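Local structure of type II secretion chaperone CpaB (Acinetobacter nosocomialis M2, 6O38) at residues K100-E105 against T115-Q120. The protein acts as a type II secretion chaperone that binds its substrate, the secreted metalloprotease CpaA, in a chaperone-substrate complex. Numbering follows the deposited sequence.
Sequences KIVEIE and TGRFDQ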
ATOM      1  N   LYS G 100       2.326  -7.923 -13.036  1.00 65.86           N
ATOM      2  CA  LYS G 100       3.223  -8.068 -14.174  1.00 67.23           C
ATOM      3  C   LYS G 100       4.545  -7.378 -13.884  1.00 66.13           C
ATOM      4  O   LYS G 100       4.570  -6.266 -13.350  1.00 64.49           O
ATOM      5  CB  LYS G 100       2.599  -7.488 -15.450  1.00 68.48           C
ATOM      6  CG  LYS G 100       1.162  -7.922 -15.674  1.00 69.65           C
ATOM      7  CD  LYS G 100       0.877  -8.203 -17.136  1.00 71.93           C
ATOM      8  CE  LYS G 100      -0.493  -8.841 -17.303  1.00 73.42           C
ATOM      9  NZ  LYS G 100      -0.732  -9.304 -18.697  1.00 75.71           N
ATOM     10  N   ILE G 101       5.643  -8.047 -14.239  1.00 65.46           N
ATOM     11  CA  ILE G 101       6.967  -7.458 -14.082  1.00 66.87           C
ATOM     12  C   ILE G 101       7.109  -6.281 -15.035  1.00 68.70           C
ATOM     13  O   ILE G 101       6.843  -6.401 -16.238  1.00 70.50           O
ATOM     14  CB  ILE G 101       8.059  -8.509 -14.332  1.00 69.03           C
ATOM     15  CG1 ILE G 101       7.884  -9.705 -13.394  1.00 67.62           C
ATOM     16  CG2 ILE G 101       9.440  -7.894 -14.162  1.00 70.75           C
ATOM     17  CD1 ILE G 101       8.099  -9.374 -11.935  1.00 65.56           C
ATOM     18  N   VAL G 102       7.523  -5.135 -14.503  1.00 68.57           N
ATOM     19  CA  VAL G 102       7.703  -3.940 -15.316  1.00 70.69           C
ATOM     20  C   VAL G 102       9.151  -3.477 -15.383  1.00 73.25           C
ATOM     21  O   VAL G 102       9.482  -2.665 -16.262  1.00 75.97           O
ATOM     22  CB  VAL G 102       6.806  -2.786 -14.819  1.00 69.16           C
ATOM     23  CG1 VAL G 102       5.355  -3.230 -14.738  1.00 66.90           C
ATOM     24  CG2 VAL G 102       7.294  -2.270 -13.471  1.00 67.90           C
ATOM     25  N   GLU G 103      10.032  -3.959 -14.509  1.00 72.83           N
ATOM     26  CA  GLU G 103      11.381  -3.413 -14.431  1.00 75.22           C
ATOM     27  C   GLU G 103      12.290  -4.415 -13.737  1.00 75.14           C
ATOM     28  O   GLU G 103      11.973  -4.887 -12.642  1.00 72.48           O
ATOM     29  CB  GLU G 103      11.371  -2.079 -13.677  1.00 74.59           C
ATOM     30  CG  GLU G 103      12.493  -1.128 -14.046  1.00 77.98           C
ATOM     31  CD  GLU G 103      12.256   0.269 -13.506  1.00 77.83           C
ATOM     32  OE1 GLU G 103      11.622   0.394 -12.436  1.00 74.98           O
ATOM     33  OE2 GLU G 103      12.690   1.242 -14.157  1.00 80.91           O
ATOM     34  N   ILE G 104      13.412  -4.736 -14.376  1.00 78.40           N
ATOM     35  CA  ILE G 104      14.438  -5.607 -13.810  1.00 79.16           C
ATOM     36  C   ILE G 104      15.736  -4.817 -13.776  1.00 81.95           C
ATOM     37  O   ILE G 104      16.218  -4.364 -14.820  1.00 85.31           O
ATOM     38  CB  ILE G 104      14.602  -6.904 -14.616  1.00 81.08           C
ATOM     39  CG1 ILE G 104      13.248  -7.589 -14.813  1.00 78.78           C
ATOM     40  CG2 ILE G 104      15.578  -7.838 -13.917  1.00 81.86           C
ATOM     41  CD1 ILE G 104      13.330  -8.889 -15.577  1.00 80.84           C
ATOM     42  N   GLU G 105      16.301  -4.653 -12.582  1.00 80.86           N
ATOM     43  CA  GLU G 105      17.426  -3.750 -12.388  1.00 83.23           C
ATOM     44  C   GLU G 105      18.526  -4.424 -11.563  1.00 83.92           C
ATOM     45  O   GLU G 105      18.272  -4.810 -10.404  1.00 81.13           O
ATOM     46  CB  GLU G 105      16.972  -2.452 -11.719  1.00 81.59           C
ATOM     47  CG  GLU G 105      18.111  -1.560 -11.255  1.00 83.79           C
ATOM     48  CD  GLU G 105      19.022  -1.120 -12.390  1.00 88.40           C
ATOM     49  OE1 GLU G 105      18.566  -1.075 -13.554  1.00 89.78           O
ATOM     50  OE2 GLU G 105      20.203  -0.818 -12.115  1.00 90.92           O
ATOM     51  N   THR G 115      10.687  -5.203 -10.210  1.00 64.25           N
ATOM     52  CA  THR G 115       9.587  -4.311  -9.872  1.00 62.91           C
ATOM     53  C   THR G 115       8.394  -4.607 -10.771  1.00 62.22           C
ATOM     54  O   THR G 115       8.553  -4.828 -11.975  1.00 63.11           O
ATOM     55  CB  THR G 115      10.000  -2.841 -10.014  1.00 62.90           C
ATOM     56  OG1 THR G 115      11.194  -2.604  -9.257  1.00 64.05           O
ATOM     57  CG2 THR G 115       8.900  -1.923  -9.501  1.00 62.01           C
ATOM     58  N   GLY G 116       7.200  -4.625 -10.177  1.00 61.03           N
ATOM     59  CA  GLY G 116       5.989  -4.889 -10.928  1.00 60.90           C
ATOM     60  C   GLY G 116       4.807  -4.127 -10.372  1.00 60.50           C
ATOM     61  O   GLY G 116       4.847  -3.593  -9.261  1.00 59.97           O
ATOM     62  N   ARG G 117       3.743  -4.079 -11.170  1.00 60.19           N
ATOM     63  CA  ARG G 117       2.491  -3.445 -10.785  1.00 60.58           C
ATOM     64  C   ARG G 117       1.346  -4.444 -10.878  1.00 60.19           C
ATOM     65  O   ARG G 117       1.386  -5.391 -11.668  1.00 60.32           O
ATOM     66  CB  ARG G 117       2.185  -2.217 -11.651  1.00 62.37           C
ATOM     67  CG  ARG G 117       3.227  -1.119 -11.558  1.00 62.05           C
ATOM     68  CD  ARG G 117       2.645   0.221 -11.977  1.00 63.60           C
ATOM     69  NE  ARG G 117       3.557   1.326 -11.696  1.00 63.25           N
ATOM     70  CZ  ARG G 117       3.547   2.025 -10.565  1.00 62.61           C
ATOM     71  NH1 ARG G 117       2.673   1.733  -9.612  1.00 62.20           N
ATOM     72  NH2 ARG G 117       4.409   3.016 -10.385  1.00 62.52           N
ATOM     73  N   PHE G 118       0.320  -4.216 -10.064  1.00 63.53           N
ATOM     74  CA  PHE G 118      -0.817  -5.122  -9.996  1.00 62.58           C
ATOM     75  C   PHE G 118      -1.825  -4.808 -11.095  1.00 63.74           C
ATOM     76  O   PHE G 118      -1.959  -3.665 -11.539  1.00 65.63           O
ATOM     77  CB  PHE G 118      -1.477  -5.040  -8.621  1.00 61.25           C
ATOM     78  CG  PHE G 118      -0.592  -5.510  -7.503  1.00 60.77           C
ATOM     79  CD1 PHE G 118      -0.363  -6.861  -7.310  1.00 60.61           C
ATOM     80  CD2 PHE G 118       0.020  -4.603  -6.652  1.00 60.97           C
ATOM     81  CE1 PHE G 118       0.456  -7.301  -6.288  1.00 60.93           C
ATOM     82  CE2 PHE G 118       0.840  -5.038  -5.627  1.00 60.90           C
ATOM     83  CZ  PHE G 118       1.057  -6.389  -5.445  1.00 60.93           C
ATOM     84  N   ASP G 119      -2.534  -5.851 -11.539  1.00 66.89           N
ATOM     85  CA  ASP G 119      -3.454  -5.713 -12.663  1.00 68.37           C
ATOM     86  C   ASP G 119      -4.731  -4.956 -12.314  1.00 70.56           C
ATOM     87  O   ASP G 119      -5.259  -4.234 -13.165  1.00 71.54           O
ATOM     88  CB  ASP G 119      -3.809  -7.094 -13.219  1.00 69.67           C
ATOM     89  CG  ASP G 119      -2.594  -7.866 -13.679  1.00 69.01           C
ATOM     90  OD1 ASP G 119      -1.811  -7.319 -14.484  1.00 68.31           O
ATOM     91  OD2 ASP G 119      -2.424  -9.019 -13.234  1.00 69.66           O
ATOM     92  N   GLN G 120      -5.255  -5.103 -11.095  1.00 68.93           N
ATOM     93  CA  GLN G 120      -6.530  -4.478 -10.752  1.00 71.76           C
ATOM     94  C   GLN G 120      -6.472  -3.540  -9.552  1.00 71.01           C
ATOM     95  O   GLN G 120      -7.532  -3.179  -9.021  1.00 73.03           O
ATOM     96  CB  GLN G 120      -7.601  -5.545 -10.494  1.00 73.85           C
ATOM     97  CG  GLN G 120      -7.988  -6.367 -11.715  1.00 74.62           C
ATOM     98  CD  GLN G 120      -8.573  -5.524 -12.835  1.00 74.31           C
ATOM     99  OE1 GLN G 120      -9.285  -4.550 -12.595  1.00 75.28           O
ATOM    100  NE2 GLN G 120      -8.269  -5.901 -14.073  1.00 73.32           N
TER
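Val102 and Glu103 both turn their backbone N-H groups to the carbonyl of Thr115, a worked example of the classic beta bulge, which shifts the register of the antiparallel hairpin 95-106/111-118 by one residue between Ile101 and Glu103. The two bonds are unequal: Val102 N lies 2.7 Å from Thr115 O, in its carbonyl plane, whereas the bond from Glu103 N is weak and bent to 134°. Thr115 N returns a bond to Glu103 O at 2.8 Å, closing the bulge, and CB of Thr115 rests against CB of Glu103 on the same face of the sheet.

The closely packed part centres on Gly116: with no side chain in the way, its CA comes within 4.2 Å of Ile101 CA in a non-hydrogen-bonded pair. The Ile101 side chain leaves 115-120 for Trp114 and Phe128, while Val102 lays CG2 over the Thr115 carbonyl and holds CG1, anti to its own carbonyl carbon (chi1 -54°), near Arg117 N.

Past the reciprocal backbone bonds of Lys100 and Arg117, the contact becomes looser and solvent-facing. The aliphatic part of Lys100 crosses Asp119 at about a right angle, yet Lys100 NZ stays 4.8 Å from Asp119 OD1, and Asp119 OD2 is hydrogen-bonded to Thr98 OG1. Five backbone-to-backbone bonds thus join the segments, leaving the Glu103 carboxylate, at the bulge end, to meet CpaA: a long, weak ion pair with its Lys309, beside its like-charged Asp289.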